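PDB 4C65: ochratoxinase from Aspergillus niger, which hydrolyses the amide bond of the mycotoxin ochratoxin A to give ochratoxin alpha and L-phenylalanine, as a zinc-dependent carboxypeptidase of the amidohydrolase superfamily. Local coordinates for residues A[101-104]-A[105-109]; A[193-196]-A[197-200]; A[346-349]-A[350-354]; A[360-363]-A[364-368]. One frame throughout, in Å; residues are numbered along the deposited sequence.

Contact 1: residues A[101-104]-A[105-109]; sequences CWEA and LQNGY
Trp102 and Gln106 stack one turn apart at the C-terminal end of helix 90-106, which closes in a Schellman motif before the chain enters strand 109-114 of the amidohydrolase barrel. Gln106 CG sits over the six-membered ring of Trp102, 3.4 Å from its centroid and 6° off the normal, a CH-pi contact. Beyond it the amide lies flat on the indole, the two planes 2° apart, with Gln106 CD 3.5 Å from Trp102 CZ2. The indole can rise beside the next turn because its CG stands anti to the backbone N (chi1 -175°); the glutamine chain, bent at chi2, folds over to meet it. Trp102 NE1 is bonded to Pro428 O, and Trp429 of the same chain and Trp429 of a neighbouring subunit both meet the ring edge-to-face.

Among the polar side-chain bonds, Asn107 ND2 reaches back to Glu103 O at 2.8 Å. The bond is nearly straight and lies in the plane of the asparagine amide, though it meets the carbonyl from above its plane. Glu103 itself turns to a salt bridge with Arg99. A water accepts from Gln106 NE2 and gives a weak bond to Trp102 O.

Backbone bonds make the cap. Gly108, with positive phi, is the C-prime residue: its N bonds to Leu105 O, while Tyr109 N bonds to Ala104 O. Past the cap, Tyr109 CB rests 4.3 Å from Ala104 CB.

Contact 2: residues A[193-196]-A[197-200]; sequences RLQI and RRGA
Gln195 meets both Arg198 and Ala200 where helix 185-198 ends in a Schellman motif, just before strand 203-206 of the barrel. The tight part lies between the buried residues Gln195 and Ala200. Ala200 CB points back at the helix, 3.8 Å from Gln195 CB, and Ala200 N bonds to Gln195 O at 3.0 Å, coming from above the carbonyl plane. Gly199, with positive phi, lets the chain leave the helix; its N bonds to Ile196 O at 2.8 Å.

The side chains of Gln195 and Arg198 run alongside each other in the same direction, with amide and guanidinium planes 72° apart. Arg198 NH1 gives Gln195 OE1 a weak, bent bond of 3.0 Å. Each group has firmer partners beyond the pair: Gln195 OE1 accepts from Ala141 N, and Arg198 NE forms a salt bridge with Glu121.

Contacts within 193-200 are sparser around the side chains of Ile196 and Arg197, both partly exposed. Ile196 CD1 comes no closer than 3.9 Å to Ala200 O. Arg197 leaves the helix with CG anti to its N (chi1 -166°) and stays extended to NE, which carries its charged end to a neighbouring subunit, where Asp151 and Leu155 O of that subunit grip it.

Two neighbouring arginines thus serve different ends: Arg198 ties the helix terminus to its own chain, while Arg197 spends its charge across a subunit interface of the octamer.

Contact 3: residues A[346-349]-A[350-354]; sequences ELQF and AVERG
The phenyl ring of Phe349 has Arg353 CG beside it, 4.1 Å from Phe349 CD1 and oblique to the ring. The two side chains run alongside one another, but the guanidinium is turned 76° from the ring plane and goes on to a salt bridge with Glu292 of helix 288-297, on which the phenyl also packs. One residue earlier in each case, the amide of Gln348 and the carboxylate of Glu352 meet at 46° between planes. Gln348, extended with CG anti to N (chi1 174°), brings NE2 within 3.3 Å of Glu352 OE1 for a weak bond. A water bridges the pair, donating to Glu352 OE1 at 2.6 Å and accepting from Gln348 NE2. Gln348 OE1 is held by Gln406.

In the backbone, helix 344-354 widens into a pi-type turn. Phe349 O accepts from both Arg353 N, at 2.8 Å, and Gly354 N, at 3.0 Å, the latter nearly along the C=O axis. Leu347, Ala350 and Val351 pack on helix 358-365, while Glu346 bonds to Ser289 near the active site. The polar pair thus joins an amide to a presumably charged carboxylate, directly and through water, whereas Arg353 has its charge answered on a neighbouring helix.

Contact 4: residues A[360-363]-A[364-368]; sequences EAIK and AATAN
Ile362 and Thr366 run alongside each other in one direction at the C-terminal end of helix 358-365. Ile362 CG2 and Thr366 CG2 approach to 4.2 Å, and both side chains rest on Met62 of strand 60-67. Thr366 OG1 sits between its own N and carbonyl carbon (chi1 61°), and from there it turns back along the helix to donate to Ile362 O at 2.6 Å. The hydroxyl meets this carbonyl from above its plane, 43° out. This bond satisfies the hydroxyl of the buried Thr366 within the turn.

Lys363 and Asn368 are set differently: their chains cross at a slant. The lysine extends with CG anti to N, and Lys363 CE passes 3.6 Å from Asn368 OD1. This is a contact of the aliphatic stem, for Lys363 NZ goes on to a salt bridge with Asp19 and Asn368 ND2 bonds to Ile331 O.

Between the two pairs, Lys363 O gathers the departing backbone. Asn368 N approaches it almost head-on at 3.0 Å, with an N-H...O angle of 171°, while Thr366 N reaches it from well above the carbonyl plane at 3.3 Å. A threonine hydroxyl bonded to the carbonyl four residues back, together with a carbonyl shared by two later amides, is how the last turn closes here, in a helix packed against strand 60-67 of the amidohydrolase barrel.

How the contacts relate
Contacts 3 and 4 form one unit: helices 344-354 and 358-365 follow each other in the chain and pack against each other through Leu347, Ala350, Ala361 and Ala365, with Leu347 CD2 3.8 Å from Ala365 CB and Ala350 CB 4.0 Å from Ala361 CB. Contact 1 joins this unit through Tyr109 OH, 3.8 Å from Leu347 CD1. Contact 2 stands apart, its centre about 33 Å from that of contact 3, across the chain's centre. Contacts 1 to 3 lie near the zinc site: between side chains, Glu346 is about 7 Å from active-site Asp336, Gln195 about 8 Å from Lys204, and Tyr109 about 10 Å from His69. Contact 4 is farther, Ala365 about 12 Å from His69.

Contact 1: residues A[101-104]-A[105-109]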
ATOM      1  N   CYS A 101     -22.925  12.776  28.161  1.00 13.55           N
ATOM      2  CA  CYS A 101     -22.274  13.820  28.927  1.00 13.61           C
ATOM      3  C   CYS A 101     -23.271  14.791  29.571  1.00 13.84           C
ATOM      4  O   CYS A 101     -23.049  15.257  30.709  1.00 14.04           O
ATOM      5  CB  CYS A 101     -21.314  14.579  28.042  1.00 13.84           C
ATOM      6  SG  CYS A 101     -19.866  13.599  27.650  1.00 13.89           S
ATOM      7  N   TRP A 102     -24.348  15.098  28.867  1.00 13.77           N
ATOM      8  CA  TRP A 102     -25.390  15.949  29.437  1.00 14.26           C
ATOM      9  C   TRP A 102     -26.011  15.287  30.655  1.00 14.32           C
ATOM     10  O   TRP A 102     -26.185  15.914  31.713  1.00 14.84           O
ATOM     11  CB  TRP A 102     -26.490  16.220  28.397  1.00 14.45           C
ATOM     12  CG  TRP A 102     -27.522  17.166  28.883  1.00 14.79           C
ATOM     13  CD1 TRP A 102     -27.483  18.521  28.818  1.00 14.96           C
ATOM     14  CD2 TRP A 102     -28.741  16.829  29.560  1.00 15.00           C
ATOM     15  NE1 TRP A 102     -28.577  19.053  29.435  1.00 15.43           N
ATOM     16  CE2 TRP A 102     -29.380  18.035  29.881  1.00 15.49           C
ATOM     17  CE3 TRP A 102     -29.350  15.632  29.920  1.00 14.92           C
ATOM     18  CZ2 TRP A 102     -30.618  18.077  30.533  1.00 15.85           C
ATOM     19  CZ3 TRP A 102     -30.553  15.668  30.566  1.00 15.27           C
ATOM     20  CH2 TRP A 102     -31.182  16.880  30.875  1.00 15.70           C
ATOM     21  N   GLU A 103     -26.316  14.003  30.507  1.00 14.33           N
ATOM     22  CA  GLU A 103     -26.943  13.235  31.556  1.00 14.65           C
ATOM     23  C   GLU A 103     -26.010  13.147  32.772  1.00 14.50           C
ATOM     24  O   GLU A 103     -26.444  13.259  33.923  1.00 14.52           O
ATOM     25  CB  GLU A 103     -27.256  11.832  31.055  1.00 14.76           C
ATOM     26  CG  GLU A 103     -28.376  11.671  30.037  1.00 15.12           C
ATOM     27  CD  GLU A 103     -29.766  11.983  30.551  1.00 15.84           C
ATOM     28  OE1 GLU A 103     -29.924  12.027  31.786  1.00 16.17           O
ATOM     29  OE2 GLU A 103     -30.715  12.151  29.717  1.00 16.45           O
ATOM     30  N   ALA A 104     -24.736  12.942  32.517  1.00 14.48           N
ATOM     31  CA  ALA A 104     -23.748  12.829  33.620  1.00 14.71           C
ATOM     32  C   ALA A 104     -23.773  14.065  34.506  1.00 14.82           C
ATOM     33  O   ALA A 104     -23.753  13.973  35.712  1.00 14.27           O
ATOM     34  CB  ALA A 104     -22.351  12.641  33.037  1.00 14.72           C
ATOM     35  N   LEU A 105     -23.790  15.230  33.856  1.00 15.31           N
ATOM     36  CA  LEU A 105     -23.675  16.484  34.550  1.00 15.82           C
ATOM     37  C   LEU A 105     -24.961  16.769  35.347  1.00 16.14           C
ATOM     38  O   LEU A 105     -24.890  17.254  36.459  1.00 15.94           O
ATOM     39  CB  LEU A 105     -23.368  17.588  33.553  1.00 16.10           C
ATOM     40  CG  LEU A 105     -22.665  18.841  34.051  1.00 16.33           C
ATOM     41  CD1 LEU A 105     -21.362  18.527  34.764  1.00 16.03           C
ATOM     42  CD2 LEU A 105     -22.432  19.761  32.879  1.00 16.55           C
ATOM     43  N   GLN A 106     -26.100  16.380  34.789  1.00 16.40           N
ATOM     44  CA  GLN A 106     -27.380  16.489  35.457  1.00 17.14           C
ATOM     45  C   GLN A 106     -27.471  15.583  36.680  1.00 17.67           C
ATOM     46  O   GLN A 106     -28.290  15.834  37.570  1.00 18.10           O
ATOM     47  CB  GLN A 106     -28.517  16.152  34.516  1.00 17.12           C
ATOM     48  CG  GLN A 106     -28.640  17.108  33.355  1.00 17.39           C
ATOM     49  CD  GLN A 106     -29.308  18.414  33.732  1.00 17.82           C
ATOM     50  OE1 GLN A 106     -30.395  18.434  34.318  1.00 17.73           O
ATOM     51  NE2 GLN A 106     -28.655  19.527  33.388  1.00 18.16           N
ATOM     52  N   ASN A 107     -26.638  14.552  36.734  1.00 17.84           N
ATOM     53  CA  ASN A 107     -26.577  13.680  37.903  1.00 18.38           C
ATOM     54  C   ASN A 107     -25.519  14.062  38.907  1.00 17.35           C
ATOM     55  O   ASN A 107     -25.251  13.306  39.829  1.00 17.81           O
ATOM     56  CB  ASN A 107     -26.364  12.229  37.462  1.00 19.86           C
ATOM     57  CG  ASN A 107     -27.653  11.595  37.017  1.00 21.87           C
ATOM     58  OD1 ASN A 107     -28.356  11.074  37.852  1.00 24.21           O
ATOM     59  ND2 ASN A 107     -28.034  11.751  35.731  1.00 22.77           N
ATOM     60  N   GLY A 108     -24.871  15.200  38.704  1.00 16.70           N
ATOM     61  CA  GLY A 108     -23.832  15.674  39.617  1.00 16.16           C
ATOM     62  C   GLY A 108     -22.432  15.111  39.387  1.00 15.43           C
ATOM     63  O   GLY A 108     -21.553  15.248  40.230  1.00 15.18           O
ATOM     64  N   TYR A 109     -22.209  14.490  38.251  1.00 14.81           N
ATOM     65  CA  TYR A 109     -20.883  14.023  37.896  1.00 14.76           C
ATOM     66  C   TYR A 109     -20.137  15.103  37.111  1.00 14.36           C
ATOM     67  O   TYR A 109     -20.477  15.348  35.952  1.00 14.31           O
ATOM     68  CB  TYR A 109     -20.981  12.683  37.124  1.00 14.85           C
ATOM     69  CG  TYR A 109     -21.223  11.518  38.082  1.00 15.08           C
ATOM     70  CD1 TYR A 109     -22.500  11.280  38.617  1.00 15.08           C
ATOM     71  CD2 TYR A 109     -20.163  10.703  38.491  1.00 14.93           C
ATOM     72  CE1 TYR A 109     -22.706  10.260  39.516  1.00 15.33           C
ATOM     73  CE2 TYR A 109     -20.369   9.667  39.380  1.00 15.21           C
ATOM     74  CZ  TYR A 109     -21.643   9.469  39.911  1.00 15.59           C
ATOM     75  OH  TYR A 109     -21.847   8.423  40.797  1.00 16.58           O
TER
HETATM   76  O   HOH W   1     -26.225  19.258  31.990  1.00  6.27           O
HETATM   77  O   HOH W   2     -30.371   9.780  34.329  1.00 31.72           O

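Contact 2: residues A[193-196]-A[197-200]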
ATOM      1  N   ARG A 193       2.436   7.567  22.674  1.00 11.99           N
ATOM      2  CA  ARG A 193       2.577   8.893  22.093  1.00 12.15           C
ATOM      3  C   ARG A 193       1.348   9.289  21.270  1.00 11.93           C
ATOM      4  O   ARG A 193       0.917  10.433  21.312  1.00 12.06           O
ATOM      5  CB  ARG A 193       3.838   8.957  21.257  1.00 12.44           C
ATOM      6  CG  ARG A 193       5.096   8.917  22.101  1.00 12.71           C
ATOM      7  CD  ARG A 193       6.346   8.601  21.285  1.00 13.07           C
ATOM      8  NE  ARG A 193       7.491   8.391  22.177  1.00 13.33           N
ATOM      9  CZ  ARG A 193       8.750   8.246  21.781  1.00 13.51           C
ATOM     10  NH1 ARG A 193       9.073   8.318  20.516  1.00 13.63           N
ATOM     11  NH2 ARG A 193       9.692   8.078  22.680  1.00 13.96           N
ATOM     12  N   LEU A 194       0.744   8.340  20.570  1.00 11.82           N
ATOM     13  CA  LEU A 194      -0.447   8.644  19.791  1.00 11.67           C
ATOM     14  C   LEU A 194      -1.634   9.037  20.675  1.00 11.68           C
ATOM     15  O   LEU A 194      -2.498   9.810  20.256  1.00 11.38           O
ATOM     16  CB  LEU A 194      -0.834   7.463  18.929  1.00 11.73           C
ATOM     17  CG  LEU A 194      -0.005   7.198  17.673  1.00 11.94           C
ATOM     18  CD1 LEU A 194      -0.307   5.805  17.149  1.00 12.00           C
ATOM     19  CD2 LEU A 194      -0.301   8.219  16.592  1.00 11.97           C
ATOM     20  N   GLN A 195      -1.692   8.543  21.909  1.00 11.97           N
ATOM     21  CA  GLN A 195      -2.776   8.967  22.798  1.00 12.08           C
ATOM     22  C   GLN A 195      -2.494  10.357  23.330  1.00 12.39           C
ATOM     23  O   GLN A 195      -3.386  11.214  23.354  1.00 12.74           O
ATOM     24  CB  GLN A 195      -2.972   7.982  23.950  1.00 12.07           C
ATOM     25  CG  GLN A 195      -3.108   6.533  23.525  1.00 11.98           C
ATOM     26  CD  GLN A 195      -3.788   6.361  22.177  1.00 11.89           C
ATOM     27  OE1 GLN A 195      -4.875   6.885  21.937  1.00 11.51           O
ATOM     28  NE2 GLN A 195      -3.178   5.533  21.314  1.00 12.03           N
ATOM     29  N   ILE A 196      -1.258  10.605  23.752  1.00 12.75           N
ATOM     30  CA  ILE A 196      -0.879  11.956  24.202  1.00 13.28           C
ATOM     31  C   ILE A 196      -1.187  12.953  23.081  1.00 13.57           C
ATOM     32  O   ILE A 196      -1.672  14.050  23.341  1.00 13.62           O
ATOM     33  CB  ILE A 196       0.608  12.062  24.543  1.00 13.49           C
ATOM     34  CG1 ILE A 196       0.983  11.111  25.687  1.00 13.67           C
ATOM     35  CG2 ILE A 196       0.966  13.486  24.901  1.00 13.72           C
ATOM     36  CD1 ILE A 196       0.384  11.485  27.024  1.00 13.83           C
ATOM     37  N   ARG A 197      -0.889  12.550  21.845  1.00 13.68           N
ATOM     38  CA  ARG A 197      -1.170  13.372  20.661  1.00 13.68           C
ATOM     39  C   ARG A 197      -2.606  13.893  20.618  1.00 13.84           C
ATOM     40  O   ARG A 197      -2.814  15.054  20.270  1.00 14.11           O
ATOM     41  CB  ARG A 197      -0.897  12.612  19.384  1.00 13.44           C
ATOM     42  CG  ARG A 197      -0.828  13.477  18.139  1.00 13.28           C
ATOM     43  CD  ARG A 197      -0.462  12.624  16.946  1.00 13.16           C
ATOM     44  NE  ARG A 197      -0.156  13.453  15.809  1.00 13.30           N
ATOM     45  CZ  ARG A 197      -1.043  14.093  15.067  1.00 13.19           C
ATOM     46  NH1 ARG A 197      -2.343  13.919  15.228  1.00 13.11           N
ATOM     47  NH2 ARG A 197      -0.605  14.875  14.123  1.00 13.43           N
ATOM     48  N   ARG A 198      -3.569  13.038  20.999  1.00 13.88           N
ATOM     49  CA  ARG A 198      -5.014  13.404  20.998  1.00 13.92           C
ATOM     50  C   ARG A 198      -5.387  14.174  22.250  1.00 14.07           C
ATOM     51  O   ARG A 198      -6.487  14.682  22.352  1.00 14.65           O
ATOM     52  CB  ARG A 198      -5.984  12.194  20.676  1.00 13.71           C
ATOM     53  CG  ARG A 198      -5.224  10.943  20.485  1.00 13.65           C
ATOM     54  CD  ARG A 198      -6.013   9.747  20.139  1.00 13.17           C
ATOM     55  NE  ARG A 198      -7.452   9.673  20.258  1.00 12.85           N
ATOM     56  CZ  ARG A 198      -8.094   8.518  20.351  1.00 12.88           C
ATOM     57  NH1 ARG A 198      -7.428   7.363  20.359  1.00 13.14           N
ATOM     58  NH2 ARG A 198      -9.407   8.484  20.426  1.00 13.17           N
ATOM     59  N   GLY A 199      -4.458  14.338  23.188  1.00 14.38           N
ATOM     60  CA  GLY A 199      -4.738  15.059  24.430  1.00 14.56           C
ATOM     61  C   GLY A 199      -5.002  14.177  25.635  1.00 14.45           C
ATOM     62  O   GLY A 199      -5.532  14.644  26.646  1.00 14.80           O
ATOM     63  N   ALA A 200      -4.633  12.909  25.550  1.00 14.23           N
ATOM     64  CA  ALA A 200      -4.888  12.004  26.650  1.00 14.16           C
ATOM     65  C   ALA A 200      -4.231  12.508  27.939  1.00 14.64           C
ATOM     66  O   ALA A 200      -3.096  12.957  27.937  1.00 14.24           O
ATOM     67  CB  ALA A 200      -4.406  10.613  26.316  1.00 14.18           C
TER

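Contact 3: residues A[346-349]-A[350-354]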
ATOM      1  N   GLU A 346     -22.397   2.536  41.861  1.00 20.40           N
ATOM      2  CA  GLU A 346     -21.087   2.162  42.351  1.00 19.85           C
ATOM      3  C   GLU A 346     -20.905   2.624  43.801  1.00 20.08           C
ATOM      4  O   GLU A 346     -20.189   1.967  44.584  1.00 20.41           O
ATOM      5  CB  GLU A 346     -19.993   2.738  41.455  1.00 18.52           C
ATOM      6  CG  GLU A 346     -18.616   2.147  41.688  1.00 18.14           C
ATOM      7  CD  GLU A 346     -18.541   0.659  41.372  1.00 18.68           C
ATOM      8  OE1 GLU A 346     -19.387   0.145  40.622  1.00 18.82           O
ATOM      9  OE2 GLU A 346     -17.601   0.013  41.883  1.00 18.81           O
ATOM     10  N   LEU A 347     -21.535   3.748  44.150  1.00 19.79           N
ATOM     11  CA  LEU A 347     -21.497   4.223  45.536  1.00 20.21           C
ATOM     12  C   LEU A 347     -22.243   3.243  46.439  1.00 21.22           C
ATOM     13  O   LEU A 347     -21.769   2.917  47.524  1.00 21.79           O
ATOM     14  CB  LEU A 347     -22.088   5.630  45.657  1.00 20.13           C
ATOM     15  CG  LEU A 347     -21.195   6.755  45.132  1.00 19.09           C
ATOM     16  CD1 LEU A 347     -22.043   7.846  44.528  1.00 19.02           C
ATOM     17  CD2 LEU A 347     -20.306   7.334  46.212  1.00 19.08           C
ATOM     18  N   GLN A 348     -23.400   2.793  45.981  1.00 21.59           N
ATOM     19  CA  GLN A 348     -24.164   1.784  46.684  1.00 23.06           C
ATOM     20  C   GLN A 348     -23.327   0.526  46.943  1.00 23.19           C
ATOM     21  O   GLN A 348     -23.289   0.022  48.051  1.00 23.93           O
ATOM     22  CB  GLN A 348     -25.399   1.423  45.881  1.00 24.00           C
ATOM     23  CG  GLN A 348     -26.166   0.276  46.476  1.00 25.97           C
ATOM     24  CD  GLN A 348     -27.478   0.008  45.770  1.00 27.14           C
ATOM     25  OE1 GLN A 348     -28.123   0.901  45.221  1.00 26.90           O
ATOM     26  NE2 GLN A 348     -27.931  -1.226  45.871  1.00 28.78           N
ATOM     27  N   PHE A 349     -22.599   0.076  45.925  1.00 22.06           N
ATOM     28  CA  PHE A 349     -21.804  -1.120  46.067  1.00 22.26           C
ATOM     29  C   PHE A 349     -20.599  -0.909  46.946  1.00 21.83           C
ATOM     30  O   PHE A 349     -20.205  -1.823  47.652  1.00 22.63           O
ATOM     31  CB  PHE A 349     -21.392  -1.686  44.699  1.00 21.67           C
ATOM     32  CG  PHE A 349     -22.559  -2.070  43.819  1.00 22.13           C
ATOM     33  CD1 PHE A 349     -23.631  -2.775  44.332  1.00 23.60           C
ATOM     34  CD2 PHE A 349     -22.557  -1.745  42.462  1.00 21.22           C
ATOM     35  CE1 PHE A 349     -24.687  -3.133  43.522  1.00 24.29           C
ATOM     36  CE2 PHE A 349     -23.618  -2.091  41.648  1.00 21.82           C
ATOM     37  CZ  PHE A 349     -24.681  -2.789  42.179  1.00 23.41           C
ATOM     38  N   ALA A 350     -20.023   0.288  46.927  1.00 20.77           N
ATOM     39  CA  ALA A 350     -18.938   0.615  47.847  1.00 20.65           C
ATOM     40  C   ALA A 350     -19.359   0.403  49.309  1.00 22.20           C
ATOM     41  O   ALA A 350     -18.591  -0.127  50.124  1.00 22.75           O
ATOM     42  CB  ALA A 350     -18.493   2.038  47.638  1.00 19.47           C
ATOM     43  N   VAL A 351     -20.598   0.780  49.625  1.00 22.97           N
ATOM     44  CA  VAL A 351     -21.134   0.602  50.961  1.00 24.53           C
ATOM     45  C   VAL A 351     -21.576  -0.841  51.185  1.00 26.15           C
ATOM     46  O   VAL A 351     -21.089  -1.510  52.089  1.00 26.94           O
ATOM     47  CB  VAL A 351     -22.321   1.570  51.231  1.00 24.85           C
ATOM     48  CG1 VAL A 351     -22.980   1.287  52.575  1.00 26.43           C
ATOM     49  CG2 VAL A 351     -21.849   3.019  51.152  1.00 23.61           C
ATOM     50  N   GLU A 352     -22.478  -1.319  50.341  1.00 26.90           N
ATOM     51  CA  GLU A 352     -23.173  -2.592  50.586  1.00 28.89           C
ATOM     52  C   GLU A 352     -22.394  -3.856  50.229  1.00 29.08           C
ATOM     53  O   GLU A 352     -22.703  -4.916  50.730  1.00 30.45           O
ATOM     54  CB  GLU A 352     -24.518  -2.599  49.857  1.00 29.84           C
ATOM     55  CG  GLU A 352     -25.463  -1.521  50.372  1.00 30.57           C
ATOM     56  CD  GLU A 352     -26.810  -1.498  49.676  1.00 31.59           C
ATOM     57  OE1 GLU A 352     -27.100  -2.400  48.868  1.00 32.06           O
ATOM     58  OE2 GLU A 352     -27.601  -0.564  49.956  1.00 32.60           O
ATOM     59  N   ARG A 353     -21.393  -3.740  49.364  1.00 27.86           N
ATOM     60  CA  ARG A 353     -20.516  -4.851  49.035  1.00 28.09           C
ATOM     61  C   ARG A 353     -19.127  -4.663  49.636  1.00 27.19           C
ATOM     62  O   ARG A 353     -18.552  -5.588  50.197  1.00 28.07           O
ATOM     63  CB  ARG A 353     -20.370  -4.987  47.525  1.00 27.64           C
ATOM     64  CG  ARG A 353     -21.607  -5.419  46.788  1.00 28.84           C
ATOM     65  CD  ARG A 353     -21.859  -6.908  46.945  1.00 31.21           C
ATOM     66  NE  ARG A 353     -23.294  -7.203  46.909  1.00 33.24           N
ATOM     67  CZ  ARG A 353     -23.900  -8.285  46.399  1.00 35.83           C
ATOM     68  NH1 ARG A 353     -23.219  -9.296  45.823  1.00 36.68           N
ATOM     69  NH2 ARG A 353     -25.240  -8.375  46.461  1.00 37.34           N
ATOM     70  N   GLY A 354     -18.566  -3.477  49.478  1.00 25.61           N
ATOM     71  CA  GLY A 354     -17.216  -3.206  49.952  1.00 25.03           C
ATOM     72  C   GLY A 354     -17.130  -3.089  51.455  1.00 25.84           C
ATOM     73  O   GLY A 354     -16.142  -3.484  52.055  1.00 25.96           O
TER
HETATM   74  O   HOH W   3     -25.588  -3.202  46.897  1.00 29.77           O

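Contact 4: residues A[360-363]-A[364-368]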
ATOM      1  N   GLU A 360     -17.072   7.334  53.633  1.00 23.41           N
ATOM      2  CA  GLU A 360     -15.903   6.796  52.911  1.00 23.02           C
ATOM      3  C   GLU A 360     -16.185   6.604  51.431  1.00 21.78           C
ATOM      4  O   GLU A 360     -15.321   6.868  50.590  1.00 21.51           O
ATOM      5  CB  GLU A 360     -15.461   5.478  53.519  1.00 24.11           C
ATOM      6  CG  GLU A 360     -14.736   5.627  54.851  1.00 25.48           C
ATOM      7  CD  GLU A 360     -14.682   4.316  55.636  1.00 27.31           C
ATOM      8  OE1 GLU A 360     -15.236   3.288  55.210  1.00 27.91           O
ATOM      9  OE2 GLU A 360     -14.108   4.306  56.734  1.00 29.51           O
ATOM     10  N   ALA A 361     -17.395   6.157  51.114  1.00 21.64           N
ATOM     11  CA  ALA A 361     -17.810   5.980  49.729  1.00 20.61           C
ATOM     12  C   ALA A 361     -17.753   7.297  48.974  1.00 19.45           C
ATOM     13  O   ALA A 361     -17.248   7.360  47.849  1.00 18.11           O
ATOM     14  CB  ALA A 361     -19.211   5.402  49.661  1.00 21.26           C
ATOM     15  N   ILE A 362     -18.247   8.342  49.609  1.00 19.76           N
ATOM     16  CA  ILE A 362     -18.208   9.677  49.022  1.00 19.27           C
ATOM     17  C   ILE A 362     -16.784  10.169  48.824  1.00 18.66           C
ATOM     18  O   ILE A 362     -16.481  10.771  47.805  1.00 18.02           O
ATOM     19  CB  ILE A 362     -19.043  10.671  49.850  1.00 20.14           C
ATOM     20  CG1 ILE A 362     -20.539  10.387  49.605  1.00 20.52           C
ATOM     21  CG2 ILE A 362     -18.709  12.117  49.486  1.00 19.70           C
ATOM     22  CD1 ILE A 362     -21.485  11.148  50.504  1.00 21.56           C
ATOM     23  N   LYS A 363     -15.906   9.863  49.775  1.00 19.54           N
ATOM     24  CA  LYS A 363     -14.477  10.196  49.687  1.00 19.10           C
ATOM     25  C   LYS A 363     -13.834   9.533  48.470  1.00 17.80           C
ATOM     26  O   LYS A 363     -13.072  10.144  47.724  1.00 16.96           O
ATOM     27  CB  LYS A 363     -13.782   9.726  50.959  1.00 20.54           C
ATOM     28  CG  LYS A 363     -12.306  10.050  51.015  1.00 20.91           C
ATOM     29  CD  LYS A 363     -11.540   9.339  52.108  1.00 22.37           C
ATOM     30  CE  LYS A 363     -10.167   9.851  52.090  1.00 22.53           C
ATOM     31  NZ  LYS A 363      -9.440  10.030  53.365  1.00 23.85           N
ATOM     32  N   ALA A 364     -14.182   8.277  48.265  1.00 17.44           N
ATOM     33  CA  ALA A 364     -13.685   7.510  47.122  1.00 16.49           C
ATOM     34  C   ALA A 364     -14.213   8.050  45.781  1.00 15.31           C
ATOM     35  O   ALA A 364     -13.579   7.837  44.746  1.00 14.86           O
ATOM     36  CB  ALA A 364     -14.051   6.039  47.278  1.00 16.84           C
ATOM     37  N   ALA A 365     -15.345   8.744  45.799  1.00 14.97           N
ATOM     38  CA  ALA A 365     -15.893   9.314  44.576  1.00 14.31           C
ATOM     39  C   ALA A 365     -15.610  10.803  44.403  1.00 13.72           C
ATOM     40  O   ALA A 365     -15.973  11.390  43.384  1.00 13.26           O
ATOM     41  CB  ALA A 365     -17.379   9.073  44.518  1.00 14.85           C
ATOM     42  N   THR A 366     -14.967  11.412  45.392  1.00 13.73           N
ATOM     43  CA  THR A 366     -14.672  12.825  45.350  1.00 13.39           C
ATOM     44  C   THR A 366     -13.222  13.086  45.646  1.00 13.22           C
ATOM     45  O   THR A 366     -12.422  13.226  44.735  1.00 12.47           O
ATOM     46  CB  THR A 366     -15.596  13.620  46.304  1.00 14.25           C
ATOM     47  OG1 THR A 366     -15.426  13.197  47.670  1.00 14.92           O
ATOM     48  CG2 THR A 366     -17.026  13.431  45.913  1.00 14.31           C
ATOM     49  N   ALA A 367     -12.849  13.099  46.917  1.00 13.98           N
ATOM     50  CA  ALA A 367     -11.500  13.516  47.326  1.00 14.31           C
ATOM     51  C   ALA A 367     -10.379  12.658  46.715  1.00 14.10           C
ATOM     52  O   ALA A 367      -9.340  13.188  46.342  1.00 13.77           O
ATOM     53  CB  ALA A 367     -11.380  13.557  48.851  1.00 15.19           C
ATOM     54  N   ASN A 368     -10.584  11.350  46.650  1.00 14.45           N
ATOM     55  CA  ASN A 368      -9.561  10.419  46.183  1.00 14.59           C
ATOM     56  C   ASN A 368      -9.521  10.323  44.691  1.00 14.32           C
ATOM     57  O   ASN A 368      -8.512   9.951  44.121  1.00 14.32           O
ATOM     58  CB  ASN A 368      -9.817   9.013  46.719  1.00 14.96           C
ATOM     59  CG  ASN A 368      -9.483   8.869  48.197  1.00 15.99           C
ATOM     60  OD1 ASN A 368      -8.826   9.711  48.803  1.00 16.39           O
ATOM     61  ND2 ASN A 368      -9.952   7.780  48.781  1.00 16.70           N
TER